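Side-chain contacts in putative esterase (Bacteroides intestinalis DSM 17393, PDB 5VOL), which is a calcium-binding ferulic acid esterase of carbohydrate esterase family 1 that acts in synergy with cognate xylanases: residues K67-R72 with S259-C264; C80-V85 with P266-I271. All coordinates share one frame; numbering follows the deposited sequence.

How the contacts relate
From the N terminus, the chain runs through helix 66-76, then the turn before strand 83-87, and much later reaches helix 254-271. Contact 1 closes the loop from 67-72 to 259-264. Contact 2 opens before that loop ends and closes after it, at 266-271. The two loops therefore cross. Both end on helix 254-271, which holds helix 66-76 with its middle part and the lead-in to strand 83-87 with its C-terminal part. The contacts also touch each other. Met70 CE of 67-72 lies 3.9 Å from Met82 CG of 80-85, and Met70 CG packs on Ile84 CD1 at 3.6 Å.

Contact 1 (K67-R72 with S259-C264); sequences KDVMDR and SALYQC
The hydroxyl of Tyr262 hydrogen-bonds to the carboxylate of Glu255 of the second subunit, while its OH lies 3.9 Å from Val69 CG2. Val69 carries most of the packing. Its CG1 stands anti to the backbone N (chi1 176°) and comes down almost on the ring centre of Tyr262. The CH-pi distance from CG1 to the centroid is 3.9 Å, only 11° off the ring normal. The other branch, CG2, lies 3.7 Å from CE2 of Tyr262. The two methyls therefore divide the ring between them: one sits over the face, the other lies toward the hydroxyl end. CG1 also reaches Leu261 CB, 4.2 Å away, so Val69 meets two successive residues of the opposing helix.

Arg72, one turn further on, approaches the same ring at its edge. Its CG is 4.5 Å from Tyr262 CE1, a loose contact made by the aliphatic part of the chain. The guanidinium forms a salt bridge with Asp253 of the second subunit. Glu255 of that subunit also packs on Val69, so the subunit interface adjoins this helix pair.

The axes of 67-72 and 259-264 approach to 10.4 Å at a crossing angle of -37°. Here helix 66-76, which follows strand 46-50 and leads to strand 83-87, packs against the C-terminal helix, as the first and last canonical helices do on one face of the central sheet in the alpha/beta-hydrolase fold.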
loop_
_atom_site.group_PDB
_atom_site.type_symbol
_atom_site.label_atom_id
_atom_site.label_comp_id
_atom_site.label_asym_id
_atom_site.label_seq_id
_atom_site.Cartn_x
_atom_site.Cartn_y
_atom_site.Cartn_z
ATOM N N LYS C 67 16.370 -2.314 -12.337
ATOM C CA LYS C 67 15.874 -3.054 -13.497
ATOM C C LYS C 67 14.566 -3.807 -13.177
ATOM O O LYS C 67 13.612 -3.771 -13.954
ATOM C CB LYS C 67 16.918 -4.044 -14.007
ATOM C CG LYS C 67 16.339 -5.084 -14.978
ATOM C CD LYS C 67 17.431 -5.839 -15.738
ATOM C CE LYS C 67 16.925 -7.179 -16.276
ATOM N NZ LYS C 67 15.771 -7.047 -17.237
ATOM N N ASP C 68 14.533 -4.487 -12.034
ATOM C CA ASP C 68 13.369 -5.299 -11.668
ATOM C C ASP C 68 12.146 -4.445 -11.386
ATOM O O ASP C 68 11.028 -4.834 -11.722
ATOM C CB ASP C 68 13.684 -6.188 -10.455
ATOM C CG ASP C 68 14.731 -7.225 -10.766
ATOM O OD1 ASP C 68 14.878 -7.553 -11.964
ATOM O OD2 ASP C 68 15.411 -7.709 -9.833
ATOM N N VAL C 69 12.347 -3.298 -10.744
ATOM C CA VAL C 69 11.241 -2.396 -10.465
ATOM C C VAL C 69 10.706 -1.801 -11.773
ATOM O O VAL C 69 9.492 -1.761 -11.984
ATOM C CB VAL C 69 11.647 -1.265 -9.504
ATOM C CG1 VAL C 69 10.488 -0.288 -9.313
ATOM C CG2 VAL C 69 12.086 -1.838 -8.153
ATOM N N MET C 70 11.602 -1.357 -12.662
ATOM C CA MET C 70 11.156 -0.851 -13.957
ATOM C C MET C 70 10.420 -1.909 -14.784
ATOM O O MET C 70 9.406 -1.604 -15.414
ATOM C CB MET C 70 12.334 -0.291 -14.763
ATOM C CG MET C 70 12.699 1.145 -14.421
ATOM S SD MET C 70 11.422 2.331 -14.899
ATOM C CE MET C 70 11.595 2.323 -16.687
ATOM N N ASP C 71 10.922 -3.138 -14.806
ATOM C CA ASP C 71 10.276 -4.187 -15.584
ATOM C C ASP C 71 8.831 -4.412 -15.114
ATOM O O ASP C 71 7.932 -4.583 -15.932
ATOM C CB ASP C 71 11.062 -5.492 -15.501
ATOM C CG ASP C 71 12.356 -5.453 -16.313
ATOM O OD1 ASP C 71 12.511 -4.545 -17.160
ATOM O OD2 ASP C 71 13.205 -6.340 -16.093
ATOM N N ARG C 72 8.624 -4.384 -13.796
ATOM C CA ARG C 72 7.284 -4.420 -13.211
ATOM C C ARG C 72 6.441 -3.198 -13.618
ATOM O O ARG C 72 5.331 -3.343 -14.150
ATOM C CB ARG C 72 7.383 -4.520 -11.674
ATOM C CG ARG C 72 6.053 -4.348 -10.946
ATOM C CD ARG C 72 5.266 -5.667 -10.903
ATOM N NE ARG C 72 5.748 -6.603 -9.885
ATOM C CZ ARG C 72 6.473 -7.690 -10.135
ATOM N NH1 ARG C 72 6.842 -8.484 -9.137
ATOM N NH2 ARG C 72 6.820 -7.999 -11.378
ATOM N N SER C 259 11.963 0.907 -1.878
ATOM C CA SER C 259 10.519 1.099 -1.869
ATOM C C SER C 259 10.153 2.497 -2.401
ATOM O O SER C 259 9.100 2.676 -3.005
ATOM C CB SER C 259 9.951 0.866 -0.462
ATOM O OG SER C 259 10.446 1.820 0.455
ATOM N N ALA C 260 11.045 3.476 -2.217
ATOM C CA ALA C 260 10.818 4.819 -2.741
ATOM C C ALA C 260 10.687 4.824 -4.265
ATOM O O ALA C 260 9.949 5.632 -4.836
ATOM C CB ALA C 260 11.970 5.776 -2.297
ATOM N N LEU C 261 11.396 3.922 -4.932
ATOM C CA LEU C 261 11.299 3.815 -6.389
ATOM C C LEU C 261 9.886 3.598 -6.881
ATOM O O LEU C 261 9.524 4.071 -7.954
ATOM C CB LEU C 261 12.166 2.670 -6.905
ATOM C CG LEU C 261 13.646 2.966 -7.071
ATOM C CD1 LEU C 261 14.327 1.711 -7.589
ATOM C CD2 LEU C 261 13.837 4.126 -8.060
ATOM N N TYR C 262 9.096 2.857 -6.105
ATOM C CA TYR C 262 7.729 2.550 -6.488
ATOM C C TYR C 262 6.835 3.784 -6.442
ATOM O O TYR C 262 5.763 3.803 -7.048
ATOM C CB TYR C 262 7.165 1.428 -5.594
ATOM C CG TYR C 262 7.607 0.047 -6.039
ATOM C CD1 TYR C 262 6.882 -0.645 -6.998
ATOM C CD2 TYR C 262 8.760 -0.556 -5.522
ATOM C CE1 TYR C 262 7.264 -1.897 -7.423
ATOM C CE2 TYR C 262 9.162 -1.821 -5.948
ATOM C CZ TYR C 262 8.396 -2.482 -6.901
ATOM O OH TYR C 262 8.744 -3.729 -7.350
ATOM N N GLN C 263 7.271 4.827 -5.750
ATOM C CA GLN C 263 6.570 6.113 -5.816
ATOM C C GLN C 263 7.238 7.060 -6.818
ATOM O O GLN C 263 6.564 7.815 -7.547
ATOM C CB GLN C 263 6.514 6.753 -4.431
ATOM C CG GLN C 263 5.531 6.038 -3.519
ATOM C CD GLN C 263 5.915 6.085 -2.048
ATOM O OE1 GLN C 263 5.457 5.250 -1.262
ATOM N NE2 GLN C 263 6.747 7.066 -1.662
ATOM N N CYS C 264 8.566 7.011 -6.851
ATOM C CA CYS C 264 9.357 7.910 -7.699
ATOM C C CYS C 264 9.129 7.686 -9.185
ATOM O O CYS C 264 8.905 8.631 -9.923
ATOM C CB CYS C 264 10.848 7.755 -7.388
ATOM S SG CYS C 264 11.936 8.787 -8.406
#

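Contact 2 (C80-V85 with P266-I271); sequences CEMIIV and PFVTRI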
loop_
_atom_site.group_PDB
_atom_site.type_symbol
_atom_site.label_atom_id
_atom_site.label_comp_id
_atom_site.label_asym_id
_atom_site.label_seq_id
_atom_site.Cartn_x
_atom_site.Cartn_y
_atom_site.Cartn_z
ATOM N N CYS C 80 6.576 4.849 -17.578
ATOM C CA CYS C 80 6.912 4.774 -18.998
ATOM C C CYS C 80 8.355 4.289 -19.161
ATOM O O CYS C 80 9.153 4.342 -18.219
ATOM C CB CYS C 80 6.731 6.132 -19.678
ATOM S SG CYS C 80 7.960 7.373 -19.136
ATOM N N GLU C 81 8.695 3.779 -20.337
ATOM C CA GLU C 81 10.086 3.453 -20.589
ATOM C C GLU C 81 10.912 4.740 -20.511
ATOM O O GLU C 81 10.500 5.792 -20.989
ATOM C CB GLU C 81 10.260 2.779 -21.940
ATOM C CG GLU C 81 9.673 1.393 -22.028
ATOM C CD GLU C 81 10.116 0.701 -23.294
ATOM O OE1 GLU C 81 10.100 1.365 -24.347
ATOM O OE2 GLU C 81 10.508 -0.479 -23.243
ATOM N N MET C 82 12.065 4.660 -19.867
ATOM C CA MET C 82 12.915 5.828 -19.695
ATOM C C MET C 82 14.349 5.373 -19.484
ATOM O O MET C 82 14.592 4.261 -19.012
ATOM C CB MET C 82 12.455 6.685 -18.503
ATOM C CG MET C 82 12.758 6.071 -17.103
ATOM S SD MET C 82 12.055 7.030 -15.731
ATOM C CE MET C 82 10.410 6.278 -15.603
ATOM N N ILE C 83 15.290 6.232 -19.856
ATOM C CA ILE C 83 16.700 6.027 -19.527
ATOM C C ILE C 83 16.894 6.406 -18.060
ATOM O O ILE C 83 16.422 7.460 -17.616
ATOM C CB ILE C 83 17.641 6.887 -20.432
ATOM C CG1 ILE C 83 17.340 6.645 -21.918
ATOM C CG2 ILE C 83 19.106 6.620 -20.109
ATOM C CD1 ILE C 83 17.570 5.218 -22.381
ATOM N N ILE C 84 17.555 5.543 -17.297
ATOM C CA ILE C 84 17.879 5.875 -15.922
ATOM C C ILE C 84 19.403 5.785 -15.758
ATOM O O ILE C 84 20.022 4.798 -16.161
ATOM C CB ILE C 84 17.174 4.948 -14.910
ATOM C CG1 ILE C 84 15.663 4.934 -15.154
ATOM C CG2 ILE C 84 17.400 5.439 -13.474
ATOM C CD1 ILE C 84 14.957 3.894 -14.309
ATOM N N VAL C 85 20.012 6.806 -15.174
ATOM C CA VAL C 85 21.478 6.790 -15.097
ATOM C C VAL C 85 22.001 7.313 -13.768
ATOM O O VAL C 85 21.490 8.289 -13.212
ATOM C CB VAL C 85 22.094 7.608 -16.251
ATOM C CG1 VAL C 85 21.658 9.031 -16.144
ATOM C CG2 VAL C 85 23.637 7.512 -16.251
ATOM N N PRO C 266 6.640 6.158 -10.959
ATOM C CA PRO C 266 5.339 6.635 -11.473
ATOM C C PRO C 266 5.180 8.152 -11.395
ATOM O O PRO C 266 4.525 8.744 -12.252
ATOM C CB PRO C 266 4.306 5.931 -10.560
ATOM C CG PRO C 266 5.004 4.660 -10.121
ATOM C CD PRO C 266 6.488 5.091 -9.951
ATOM N N PHE C 267 5.766 8.769 -10.372
ATOM C CA PHE C 267 5.709 10.215 -10.193
ATOM C C PHE C 267 6.330 10.970 -11.369
ATOM O O PHE C 267 5.675 11.822 -11.962
ATOM C CB PHE C 267 6.400 10.615 -8.887
ATOM C CG PHE C 267 6.701 12.089 -8.771
ATOM C CD1 PHE C 267 5.678 13.019 -8.585
ATOM C CD2 PHE C 267 8.013 12.540 -8.800
ATOM C CE1 PHE C 267 5.955 14.376 -8.465
ATOM C CE2 PHE C 267 8.306 13.906 -8.678
ATOM C CZ PHE C 267 7.274 14.821 -8.508
ATOM N N VAL C 268 7.585 10.677 -11.714
ATOM C CA VAL C 268 8.198 11.404 -12.833
ATOM C C VAL C 268 7.478 11.072 -14.144
ATOM O O VAL C 268 7.352 11.922 -15.031
ATOM C CB VAL C 268 9.721 11.118 -12.962
ATOM C CG1 VAL C 268 10.425 11.514 -11.676
ATOM C CG2 VAL C 268 9.984 9.665 -13.265
ATOM N N THR C 269 6.981 9.843 -14.264
ATOM C CA THR C 269 6.235 9.461 -15.459
ATOM C C THR C 269 5.019 10.367 -15.640
ATOM O O THR C 269 4.724 10.806 -16.749
ATOM C CB THR C 269 5.802 7.996 -15.400
ATOM O OG1 THR C 269 6.959 7.171 -15.542
ATOM C CG2 THR C 269 4.805 7.653 -16.531
ATOM N N ARG C 270 4.333 10.667 -14.544
ATOM C CA ARG C 270 3.220 11.609 -14.574
ATOM C C ARG C 270 3.653 12.990 -15.059
ATOM O O ARG C 270 2.992 13.589 -15.909
ATOM C CB ARG C 270 2.576 11.727 -13.191
ATOM C CG ARG C 270 1.636 10.578 -12.873
ATOM C CD ARG C 270 0.810 10.840 -11.638
ATOM N NE ARG C 270 1.580 10.969 -10.402
ATOM C CZ ARG C 270 1.920 9.945 -9.627
ATOM N NH1 ARG C 270 1.597 8.702 -9.973
ATOM N NH2 ARG C 270 2.596 10.160 -8.512
ATOM N N ILE C 271 4.768 13.495 -14.525
ATOM C CA ILE C 271 5.207 14.840 -14.874
ATOM C C ILE C 271 5.722 14.933 -16.316
ATOM O O ILE C 271 5.544 15.961 -16.966
ATOM C CB ILE C 271 6.303 15.349 -13.897
ATOM C CG1 ILE C 271 5.855 15.135 -12.451
ATOM C CG2 ILE C 271 6.564 16.826 -14.116
ATOM C CD1 ILE C 271 4.510 15.784 -12.134
#
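Thr269 OG1 accepts a hydrogen bond from the backbone N of Cys80, with N to OG1 at 3.1 Å. The bond is nearly straight, with an angle of 162° at the hydrogen. Thr269 OG1 is also hydrogen-bonded to the carbonyl O of Leu265, one turn back in the helix. The hydroxyl is therefore held from two sides of the contact: it donates to its own helix and accepts from the turn ahead of strand 83-87. Its chi1 of -70° places OG1 anti to the carbonyl carbon, where it can serve both partners.

Van der Waals contacts accompany this bond. The methyl CG2 of Thr269 lies 3.5 Å from Cys80 N and 4.0 Å from Cys80 CB. The sulfur of Cys80 comes up beside the same threonine, with SG 3.7 Å from OG1. The terminal methyl of Met82 also meets this hydroxyl, with CE 3.6 Å from Thr269 OG1.

The segment 80-85 leads into a strand of the central sheet of the alpha/beta-hydrolase fold, and 266-271 is the end of the C-terminal helix lying over that sheet. The contact is made by the residues that precede the strand. Within the sheet, strand 83-87 runs parallel to its neighbour 46-50.

Apolar packing is centred on Met82. Its chain bends at the last torsion (chi3 89°), which turns the terminal methyl toward the helix. CE of Met82 sits 4.1 Å from Val268 CG2. The side chains of Met82 and Val268 meet at about a right angle, and the sulfur shares in the contact, with Met82 SD 4.2 Å from Val268 CG2. Met82 packs on Leu47 of strand 46-50 as well.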